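Precorrin-2 dehydrogenase (Bacillus megaterium, PDB 3DFZ) catalyses the NAD-dependent dehydrogenation of precorrin-2 to sirohydrochlorin, a precursor in both siroheme synthesis and the anaerobic route to adenosylcobalamin. Local coordinates at residues 45-50 against 55-60; 66-71 against 77-82; 180-185 against 217-222. One frame throughout, in Å; residues are numbered along the deposited sequence.

Contacts 1 and 2 follow each other along the chain in one NAD(P)-binding region of Rossmann type, their centres about 9 Å apart. In each, a helix packs on a strand of the same parallel sheet: helix 41-50 on strand 56-60, then helix 66-73 on strand 77-80. The two strands are neighbours, so probable backbone hydrogen bonds between V59 and both R78 and K80 join the contacts directly. Contact 3 comes last, between helix 168-184 and the chain end after helix 209-218, with its centre about 39 Å from that of contact 1 and 46 Å from that of contact 2. The coenzyme-binding fold and the C-terminal helices are thus packed as separate parts of an elongated subunit.

Contact 1 of 3, residues 45-50 against 55-60; sequences RRIKGF and AAITVV
F50 sets the edge of its ring against the tip of I57, with CD1 of I57 lying near the ring plane, 3.8 Å from CD1 of F50. The methyl therefore meets the ring's rim, and its next neighbour is F50 CE1. I57 reaches this far because its CG1 branch is extended (chi2 171°), carrying the end methyl off the strand toward the helix; a long branched aliphatic residue suits a place where strand and helix axes come no closer than 10.9 Å. F50 is turned so that its CG lies between the backbone N and the carbonyl carbon (chi1 48°), which folds the ring back along its own helix until one face meets CA of I47, 3.7 Å above the ring plane and offset toward the rim. One turn earlier, I47 sends CD1 to CG2 of V59 at 3.8 Å, while its CG2 stands more loosely at 4.4 Å from CD1 of I57. Branched aliphatic I47 and V59 suit this buried interface, where only hydrocarbon meets between side chains. A water lies 2.6 Å from F50 O and accepts from A55 N at 3.1 Å. The two elements run nearly antiparallel, at 171°, as expected when a short connection returns the chain from helix to strand. They belong to the beta-alpha-beta unit of strand 33-37, helix 41-50 and strand 56-60. V34 and V36 of strand 33-37 pack on F50, L77 of strand 77-80 and I68 of helix 66-73 pack on I47, and Y23 of the second subunit meets the F50 ring edge-to-face.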
loop_
_atom_site.group_PDB
_atom_site.type_symbol
_atom_site.label_atom_id
_atom_site.label_comp_id
_atom_site.label_asym_id
_atom_site.label_seq_id
_atom_site.Cartn_x
_atom_site.Cartn_y
_atom_site.Cartn_z
ATOM N N ARG B 45 -9.977 4.789 -14.842
ATOM C CA ARG B 45 -8.794 4.011 -14.488
ATOM C C ARG B 45 -8.837 3.638 -13.004
ATOM O O ARG B 45 -8.613 2.473 -12.656
ATOM C CB ARG B 45 -7.522 4.785 -14.882
ATOM C CG ARG B 45 -6.244 4.455 -14.107
ATOM C CD ARG B 45 -4.943 4.605 -14.952
ATOM N NE ARG B 45 -5.034 5.563 -16.064
ATOM C CZ ARG B 45 -4.717 6.859 -15.991
ATOM N NH1 ARG B 45 -4.287 7.402 -14.849
ATOM N NH2 ARG B 45 -4.841 7.623 -17.072
ATOM N N ARG B 46 -9.166 4.609 -12.143
ATOM C CA ARG B 46 -9.287 4.363 -10.705
ATOM C C ARG B 46 -10.335 3.285 -10.347
ATOM O O ARG B 46 -10.040 2.385 -9.570
ATOM C CB ARG B 46 -9.573 5.666 -9.941
ATOM C CG ARG B 46 -8.414 6.657 -9.871
ATOM C CD ARG B 46 -7.252 6.132 -8.996
ATOM N NE ARG B 46 -6.185 7.124 -8.772
ATOM C CZ ARG B 46 -5.191 7.382 -9.619
ATOM N NH1 ARG B 46 -5.110 6.738 -10.775
ATOM N NH2 ARG B 46 -4.278 8.300 -9.310
ATOM N N ILE B 47 -11.538 3.391 -10.928
ATOM C CA ILE B 47 -12.664 2.459 -10.705
ATOM C C ILE B 47 -12.311 1.026 -11.099
ATOM O O ILE B 47 -12.586 0.089 -10.352
ATOM C CB ILE B 47 -13.959 2.911 -11.468
ATOM C CG1 ILE B 47 -14.543 4.185 -10.849
ATOM C CG2 ILE B 47 -15.009 1.799 -11.488
ATOM C CD1 ILE B 47 -15.268 5.086 -11.847
ATOM N N LYS B 48 -11.702 0.864 -12.272
ATOM C CA LYS B 48 -11.151 -0.426 -12.692
ATOM C C LYS B 48 -10.455 -1.149 -11.552
ATOM O O LYS B 48 -10.670 -2.336 -11.364
ATOM C CB LYS B 48 -10.177 -0.252 -13.854
ATOM C CG LYS B 48 -10.711 -0.754 -15.176
ATOM C CD LYS B 48 -10.226 0.133 -16.335
ATOM C CE LYS B 48 -10.708 -0.372 -17.706
ATOM N NZ LYS B 48 -10.593 0.681 -18.777
ATOM N N GLY B 49 -9.639 -0.415 -10.796
ATOM C CA GLY B 49 -8.872 -0.939 -9.663
ATOM C C GLY B 49 -9.683 -1.582 -8.563
ATOM O O GLY B 49 -9.228 -2.546 -7.941
ATOM N N PHE B 50 -10.887 -1.076 -8.311
ATOM C CA PHE B 50 -11.704 -1.618 -7.204
ATOM C C PHE B 50 -13.105 -2.147 -7.594
ATOM O O PHE B 50 -13.982 -2.364 -6.745
ATOM C CB PHE B 50 -11.744 -0.645 -6.003
ATOM C CG PHE B 50 -12.055 0.792 -6.370
ATOM C CD1 PHE B 50 -13.359 1.182 -6.701
ATOM C CD2 PHE B 50 -11.050 1.760 -6.346
ATOM C CE1 PHE B 50 -13.650 2.513 -7.028
ATOM C CE2 PHE B 50 -11.320 3.095 -6.668
ATOM C CZ PHE B 50 -12.630 3.475 -7.016
ATOM N N ALA B 55 -17.455 -3.388 -3.231
ATOM C CA ALA B 55 -17.846 -2.112 -2.663
ATOM C C ALA B 55 -19.213 -1.710 -3.231
ATOM O O ALA B 55 -19.669 -2.280 -4.216
ATOM C CB ALA B 55 -16.783 -1.054 -2.977
ATOM N N ALA B 56 -19.868 -0.746 -2.588
ATOM C CA ALA B 56 -20.922 -0.029 -3.257
ATOM C C ALA B 56 -20.346 1.267 -3.855
ATOM O O ALA B 56 -20.137 2.232 -3.147
ATOM C CB ALA B 56 -22.101 0.238 -2.305
ATOM N N ILE B 57 -20.061 1.252 -5.157
ATOM C CA ILE B 57 -19.497 2.408 -5.869
ATOM C C ILE B 57 -20.567 3.382 -6.377
ATOM O O ILE B 57 -21.518 2.980 -7.060
ATOM C CB ILE B 57 -18.616 1.974 -7.085
ATOM C CG1 ILE B 57 -17.617 0.874 -6.686
ATOM C CG2 ILE B 57 -17.903 3.189 -7.675
ATOM C CD1 ILE B 57 -16.888 0.252 -7.853
ATOM N N THR B 58 -20.426 4.651 -6.019
ATOM C CA THR B 58 -21.237 5.717 -6.606
ATOM C C THR B 58 -20.323 6.687 -7.326
ATOM O O THR B 58 -19.368 7.155 -6.743
ATOM C CB THR B 58 -22.076 6.463 -5.560
ATOM O OG1 THR B 58 -22.878 5.522 -4.828
ATOM C CG2 THR B 58 -22.999 7.500 -6.239
ATOM N N VAL B 59 -20.611 6.953 -8.603
ATOM C CA VAL B 59 -19.811 7.840 -9.441
ATOM C C VAL B 59 -20.611 9.125 -9.673
ATOM O O VAL B 59 -21.750 9.073 -10.156
ATOM C CB VAL B 59 -19.483 7.184 -10.818
ATOM C CG1 VAL B 59 -18.607 8.103 -11.670
ATOM C CG2 VAL B 59 -18.832 5.824 -10.654
ATOM N N VAL B 60 -20.029 10.269 -9.304
ATOM C CA VAL B 60 -20.705 11.571 -9.406
ATOM C C VAL B 60 -19.929 12.476 -10.349
ATOM O O VAL B 60 -18.800 12.906 -10.030
ATOM C CB VAL B 60 -20.918 12.278 -8.027
ATOM C CG1 VAL B 60 -21.832 13.497 -8.176
ATOM C CG2 VAL B 60 -21.561 11.347 -7.068
HETATM O O HOH W 1 -16.452 -2.939 -6.099
#

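Contact 2 of 3, residues 66-71 against 77-82; sequences AEINEW and LRVKRK
R81 and N69 face each other across the contact, each with a sound polar partner in the same chain: R81 NH1 makes a salt bridge with OE2 of E72, and N69 ND2 is hydrogen-bonded to the carbonyl oxygen of S65. Between the two, NH2 of R81 stands 2.8 Å from OD1 of N69, which lies at the edge of the guanidinium and near its plane; the amide and guanidinium planes are only 25° apart. An arginine suits this margin because its chain, extended from CG to NE, can run back from the turn after the strand to the helix, passing V79, whose CG1 sits 3.8 Å above the centre of one guanidinium face. Inward from these polar groups the contact is aliphatic. I68 presents its CG2 methyl, anti to the backbone N, to two strand residues at once, standing 4.0 Å from CD1 of L77 and equally far from CG2 of V79. L77 splits its branches: CD1 goes to I68, and CD2 to CB of W71 at 4.0 Å. The indole ring continues past the strand toward helix 41-50. Helix and strand cross at -123°, closing the beta-alpha-beta unit of strands 56-60 and 77-80 with helix 66-73 between them. L77 also packs on I57 and V59, tying strand 77-80 to strand 56-60, and W71 meets T44 and K48 of helix 41-50.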
loop_
_atom_site.group_PDB
_atom_site.type_symbol
_atom_site.label_atom_id
_atom_site.label_comp_id
_atom_site.label_asym_id
_atom_site.label_seq_id
_atom_site.Cartn_x
_atom_site.Cartn_y
_atom_site.Cartn_z
ATOM N N ALA B 66 -17.976 5.980 -21.532
ATOM C CA ALA B 66 -18.616 4.802 -22.121
ATOM C C ALA B 66 -18.411 3.500 -21.315
ATOM O O ALA B 66 -19.235 2.568 -21.374
ATOM C CB ALA B 66 -18.098 4.610 -23.545
ATOM N N GLU B 67 -17.282 3.436 -20.610
ATOM C CA GLU B 67 -16.924 2.293 -19.778
ATOM C C GLU B 67 -17.614 2.349 -18.415
ATOM O O GLU B 67 -18.101 1.335 -17.938
ATOM C CB GLU B 67 -15.401 2.167 -19.637
ATOM C CG GLU B 67 -14.660 3.490 -19.688
ATOM C CD GLU B 67 -13.867 3.691 -20.972
ATOM O OE1 GLU B 67 -13.028 2.827 -21.305
ATOM O OE2 GLU B 67 -14.072 4.723 -21.642
ATOM N N ILE B 68 -17.664 3.530 -17.797
ATOM C CA ILE B 68 -18.486 3.721 -16.611
ATOM C C ILE B 68 -19.967 3.387 -16.917
ATOM O O ILE B 68 -20.621 2.672 -16.157
ATOM C CB ILE B 68 -18.296 5.125 -15.968
ATOM C CG1 ILE B 68 -16.820 5.343 -15.579
ATOM C CG2 ILE B 68 -19.175 5.277 -14.729
ATOM C CD1 ILE B 68 -16.431 6.802 -15.240
ATOM N N ASN B 69 -20.464 3.875 -18.055
ATOM C CA ASN B 69 -21.800 3.531 -18.539
ATOM C C ASN B 69 -22.050 2.043 -18.650
ATOM O O ASN B 69 -23.088 1.558 -18.202
ATOM C CB ASN B 69 -22.085 4.218 -19.875
ATOM C CG ASN B 69 -22.700 5.570 -19.695
ATOM O OD1 ASN B 69 -23.847 5.665 -19.299
ATOM N ND2 ASN B 69 -21.946 6.633 -19.975
ATOM N N GLU B 70 -21.099 1.322 -19.237
ATOM C CA GLU B 70 -21.194 -0.138 -19.377
ATOM C C GLU B 70 -21.193 -0.848 -18.011
ATOM O O GLU B 70 -21.941 -1.815 -17.816
ATOM C CB GLU B 70 -20.075 -0.665 -20.280
ATOM C CG GLU B 70 -20.046 -2.193 -20.519
ATOM C CD GLU B 70 -21.335 -2.812 -21.118
ATOM O OE1 GLU B 70 -22.322 -2.096 -21.437
ATOM O OE2 GLU B 70 -21.351 -4.057 -21.265
ATOM N N TRP B 71 -20.357 -0.367 -17.089
ATOM C CA TRP B 71 -20.325 -0.861 -15.712
ATOM C C TRP B 71 -21.628 -0.561 -14.951
ATOM O O TRP B 71 -22.116 -1.395 -14.201
ATOM C CB TRP B 71 -19.127 -0.271 -14.951
ATOM C CG TRP B 71 -17.778 -0.745 -15.449
ATOM C CD1 TRP B 71 -17.468 -1.985 -15.927
ATOM C CD2 TRP B 71 -16.560 0.016 -15.482
ATOM N NE1 TRP B 71 -16.136 -2.045 -16.258
ATOM C CE2 TRP B 71 -15.553 -0.833 -15.997
ATOM C CE3 TRP B 71 -16.219 1.328 -15.115
ATOM C CZ2 TRP B 71 -14.219 -0.408 -16.171
ATOM C CZ3 TRP B 71 -14.887 1.751 -15.283
ATOM C CH2 TRP B 71 -13.912 0.884 -15.814
ATOM N N LEU B 77 -21.874 -0.516 -10.411
ATOM C CA LEU B 77 -21.781 0.759 -9.726
ATOM C C LEU B 77 -23.056 1.550 -9.968
ATOM O O LEU B 77 -23.855 1.165 -10.820
ATOM C CB LEU B 77 -20.539 1.539 -10.174
ATOM C CG LEU B 77 -20.233 1.748 -11.652
ATOM C CD1 LEU B 77 -21.155 2.839 -12.278
ATOM C CD2 LEU B 77 -18.723 2.077 -11.797
ATOM N N ARG B 78 -23.241 2.618 -9.187
ATOM C CA ARG B 78 -24.274 3.626 -9.425
ATOM C C ARG B 78 -23.695 4.980 -9.903
ATOM O O ARG B 78 -22.649 5.436 -9.425
ATOM C CB ARG B 78 -25.138 3.822 -8.159
ATOM C CG ARG B 78 -25.977 5.099 -8.176
ATOM C CD ARG B 78 -27.069 5.117 -7.123
ATOM N NE ARG B 78 -26.592 5.472 -5.795
ATOM C CZ ARG B 78 -26.470 6.717 -5.341
ATOM N NH1 ARG B 78 -26.767 7.748 -6.122
ATOM N NH2 ARG B 78 -26.038 6.932 -4.097
ATOM N N VAL B 79 -24.392 5.614 -10.839
ATOM C CA VAL B 79 -24.018 6.923 -11.360
ATOM C C VAL B 79 -25.015 8.020 -10.895
ATOM O O VAL B 79 -26.236 7.807 -10.866
ATOM C CB VAL B 79 -23.918 6.912 -12.924
ATOM C CG1 VAL B 79 -23.459 8.266 -13.456
ATOM C CG2 VAL B 79 -22.955 5.840 -13.402
ATOM N N LYS B 80 -24.458 9.163 -10.499
ATOM C CA LYS B 80 -25.194 10.373 -10.127
ATOM C C LYS B 80 -24.777 11.417 -11.171
ATOM O O LYS B 80 -23.635 11.884 -11.167
ATOM C CB LYS B 80 -24.799 10.769 -8.700
ATOM C CG LYS B 80 -25.620 11.832 -7.985
ATOM C CD LYS B 80 -25.984 11.262 -6.585
ATOM C CE LYS B 80 -26.335 12.307 -5.502
ATOM N NZ LYS B 80 -27.619 13.065 -5.708
ATOM N N ARG B 81 -25.680 11.732 -12.100
ATOM C CA ARG B 81 -25.340 12.578 -13.258
ATOM C C ARG B 81 -25.548 14.054 -12.991
ATOM O O ARG B 81 -26.548 14.636 -13.375
ATOM C CB ARG B 81 -26.095 12.143 -14.519
ATOM C CG ARG B 81 -25.381 11.071 -15.277
ATOM C CD ARG B 81 -26.295 10.281 -16.197
ATOM N NE ARG B 81 -25.567 9.172 -16.825
ATOM C CZ ARG B 81 -25.742 7.883 -16.535
ATOM N NH1 ARG B 81 -26.639 7.509 -15.636
ATOM N NH2 ARG B 81 -25.033 6.961 -17.165
ATOM N N LYS B 82 -24.562 14.640 -12.337
ATOM C CA LYS B 82 -24.596 16.004 -11.849
ATOM C C LYS B 82 -23.201 16.313 -11.270
ATOM O O LYS B 82 -22.348 15.419 -11.148
ATOM C CB LYS B 82 -25.680 16.161 -10.772
ATOM C CG LYS B 82 -25.492 15.282 -9.541
ATOM C CD LYS B 82 -26.359 15.768 -8.397
ATOM C CE LYS B 82 -25.624 15.636 -7.066
ATOM N NZ LYS B 82 -25.940 16.760 -6.117
#

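Contact 3 of 3, residues 180-185 against 217-222; sequences RVLIHR and QQIEKY
I219 drives its CD1 methyl between two consecutive residues of helix 168-184, meeting CB of L182 at 3.8 Å and CG1 of I183 at 4.0 Å. Its chain crosses both of theirs at about a right angle, so the methyl presses end-on against their flanks. CD1 of L182 also comes to 4.1 Å from CD1 of I219. Isoleucine suits the place by its reach: CG1 is set tightly between the backbone N and the carbonyl carbon (chi1 62°), but despite that first torsion the extended chi2 (177°) carries CD1 out to the helix. On the outer side E220 bends back at chi2 (-82°), bringing carboxylate atom OE2 to 3.8 Å from CD1 of L182. Although the CB of E220 points away from the helix, this fold brings one carboxylate oxygen beside the leucine methyl at the border of the contact. In the next shell, I219 is the first residue to leave helical geometry after helix 209-218, and there E220 N bonds back to Q217 O at 3.2 Å. Across from it, H184 N bonds to R180 O at 2.9 Å, so L182 and I183 still sit on helix near its C-terminal end. Further out, I183 also packs on L196 and L197 of helix 190-199, which places it in the apolar interior of the C-terminal helices; R180 NE is hydrogen-bonded to the carbonyl of G148 of the second subunit. I219 and E220, just beyond helix 209-218, pack on the end of helix 168-184, away from the annotated NAD sites. No hydrogen bond joins the two segments, so the direct contact between them is mainly apolar packing, with the carboxylate of E220 at its border.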
loop_
_atom_site.group_PDB
_atom_site.type_symbol
_atom_site.label_atom_id
_atom_site.label_comp_id
_atom_site.label_asym_id
_atom_site.label_seq_id
_atom_site.Cartn_x
_atom_site.Cartn_y
_atom_site.Cartn_z
ATOM N N ARG B 180 0.668 -24.813 -1.814
ATOM C CA ARG B 180 0.064 -24.279 -0.578
ATOM C C ARG B 180 -1.238 -25.019 -0.239
ATOM O O ARG B 180 -1.404 -25.532 0.870
ATOM C CB ARG B 180 -0.177 -22.778 -0.725
ATOM C CG ARG B 180 -0.557 -22.005 0.532
ATOM C CD ARG B 180 0.679 -21.453 1.252
ATOM N NE ARG B 180 0.353 -20.307 2.111
ATOM C CZ ARG B 180 0.447 -20.284 3.442
ATOM N NH1 ARG B 180 0.878 -21.341 4.124
ATOM N NH2 ARG B 180 0.112 -19.178 4.097
ATOM N N VAL B 181 -2.127 -25.108 -1.228
ATOM C CA VAL B 181 -3.384 -25.869 -1.148
ATOM C C VAL B 181 -3.135 -27.298 -0.666
ATOM O O VAL B 181 -3.733 -27.733 0.329
ATOM C CB VAL B 181 -4.126 -25.888 -2.526
ATOM C CG1 VAL B 181 -5.287 -26.927 -2.548
ATOM C CG2 VAL B 181 -4.619 -24.499 -2.894
ATOM N N LEU B 182 -2.260 -28.020 -1.359
ATOM C CA LEU B 182 -2.010 -29.424 -1.033
ATOM C C LEU B 182 -1.326 -29.632 0.314
ATOM O O LEU B 182 -1.534 -30.647 0.950
ATOM C CB LEU B 182 -1.239 -30.139 -2.150
ATOM C CG LEU B 182 -1.968 -30.354 -3.488
ATOM C CD1 LEU B 182 -1.078 -31.059 -4.500
ATOM C CD2 LEU B 182 -3.290 -31.119 -3.286
ATOM N N ILE B 183 -0.515 -28.673 0.738
ATOM C CA ILE B 183 0.251 -28.785 1.986
ATOM C C ILE B 183 -0.619 -28.448 3.210
ATOM O O ILE B 183 -0.437 -29.020 4.281
ATOM C CB ILE B 183 1.573 -27.932 1.915
ATOM C CG1 ILE B 183 2.546 -28.579 0.907
ATOM C CG2 ILE B 183 2.208 -27.749 3.296
ATOM C CD1 ILE B 183 3.691 -27.708 0.421
ATOM N N HIS B 184 -1.564 -27.527 3.020
ATOM C CA HIS B 184 -2.492 -27.080 4.059
ATOM C C HIS B 184 -3.390 -28.212 4.583
ATOM O O HIS B 184 -3.746 -28.237 5.765
ATOM C CB HIS B 184 -3.348 -25.928 3.516
ATOM C CG HIS B 184 -4.390 -25.430 4.471
ATOM N ND1 HIS B 184 -4.121 -24.485 5.441
ATOM C CD2 HIS B 184 -5.705 -25.731 4.593
ATOM C CE1 HIS B 184 -5.223 -24.234 6.127
ATOM N NE2 HIS B 184 -6.198 -24.977 5.633
ATOM N N ARG B 185 -3.743 -29.147 3.709
ATOM C CA ARG B 185 -4.658 -30.225 4.064
ATOM C C ARG B 185 -3.928 -31.584 4.120
ATOM O O ARG B 185 -4.523 -32.654 3.925
ATOM C CB ARG B 185 -5.861 -30.253 3.096
ATOM C CG ARG B 185 -6.350 -28.881 2.633
ATOM C CD ARG B 185 -7.618 -28.975 1.815
ATOM N NE ARG B 185 -8.790 -28.750 2.655
ATOM C CZ ARG B 185 -9.513 -27.628 2.668
ATOM N NH1 ARG B 185 -9.215 -26.612 1.858
ATOM N NH2 ARG B 185 -10.550 -27.526 3.496
ATOM N N GLN B 217 4.161 -34.556 -7.063
ATOM C CA GLN B 217 4.025 -36.000 -6.887
ATOM C C GLN B 217 4.422 -36.423 -5.472
ATOM O O GLN B 217 3.801 -37.300 -4.883
ATOM C CB GLN B 217 4.917 -36.769 -7.884
ATOM C CG GLN B 217 4.598 -36.588 -9.371
ATOM C CD GLN B 217 5.453 -37.500 -10.268
ATOM O OE1 GLN B 217 5.253 -38.724 -10.299
ATOM N NE2 GLN B 217 6.421 -36.904 -10.985
ATOM N N GLN B 218 5.481 -35.812 -4.949
ATOM C CA GLN B 218 6.005 -36.134 -3.629
ATOM C C GLN B 218 5.014 -35.844 -2.494
ATOM O O GLN B 218 4.808 -36.682 -1.615
ATOM C CB GLN B 218 7.314 -35.392 -3.390
ATOM C CG GLN B 218 7.736 -35.315 -1.933
ATOM C CD GLN B 218 9.015 -34.551 -1.756
ATOM O OE1 GLN B 218 9.739 -34.310 -2.729
ATOM N NE2 GLN B 218 9.322 -34.175 -0.501
ATOM N N ILE B 219 4.407 -34.660 -2.525
ATOM C CA ILE B 219 3.432 -34.263 -1.503
ATOM C C ILE B 219 2.082 -34.963 -1.665
ATOM O O ILE B 219 1.134 -34.671 -0.941
ATOM C CB ILE B 219 3.285 -32.714 -1.380
ATOM C CG1 ILE B 219 2.782 -32.079 -2.687
ATOM C CG2 ILE B 219 4.597 -32.112 -0.894
ATOM C CD1 ILE B 219 2.554 -30.556 -2.621
ATOM N N GLU B 220 2.009 -35.908 -2.599
ATOM C CA GLU B 220 0.807 -36.721 -2.780
ATOM C C GLU B 220 0.761 -37.857 -1.767
ATOM O O GLU B 220 -0.281 -38.103 -1.172
ATOM C CB GLU B 220 0.722 -37.255 -4.214
ATOM C CG GLU B 220 0.316 -36.191 -5.243
ATOM C CD GLU B 220 -1.196 -35.965 -5.294
ATOM O OE1 GLU B 220 -1.960 -36.965 -5.451
ATOM O OE2 GLU B 220 -1.609 -34.785 -5.179
ATOM N N LYS B 221 1.911 -38.511 -1.568
ATOM C CA LYS B 221 2.114 -39.612 -0.605
ATOM C C LYS B 221 1.655 -39.337 0.845
ATOM O O LYS B 221 1.270 -40.263 1.574
ATOM C CB LYS B 221 3.603 -39.997 -0.608
ATOM C CG LYS B 221 4.052 -40.972 0.483
ATOM C CD LYS B 221 4.227 -42.406 -0.032
ATOM C CE LYS B 221 5.130 -43.181 0.929
ATOM N NZ LYS B 221 5.681 -44.430 0.355
ATOM N N TYR B 222 1.713 -38.075 1.261
ATOM C CA TYR B 222 1.351 -37.684 2.628
ATOM C C TYR B 222 -0.176 -37.573 2.829
ATOM O O TYR B 222 -0.960 -37.592 1.867
ATOM C CB TYR B 222 2.038 -36.362 3.000
ATOM C CG TYR B 222 3.534 -36.323 2.749
ATOM C CD1 TYR B 222 4.047 -36.422 1.455
ATOM C CD2 TYR B 222 4.438 -36.161 3.809
ATOM C CE1 TYR B 222 5.417 -36.387 1.215
ATOM C CE2 TYR B 222 5.819 -36.111 3.580
ATOM C CZ TYR B 222 6.300 -36.225 2.274
ATOM O OH TYR B 222 7.654 -36.192 2.016
#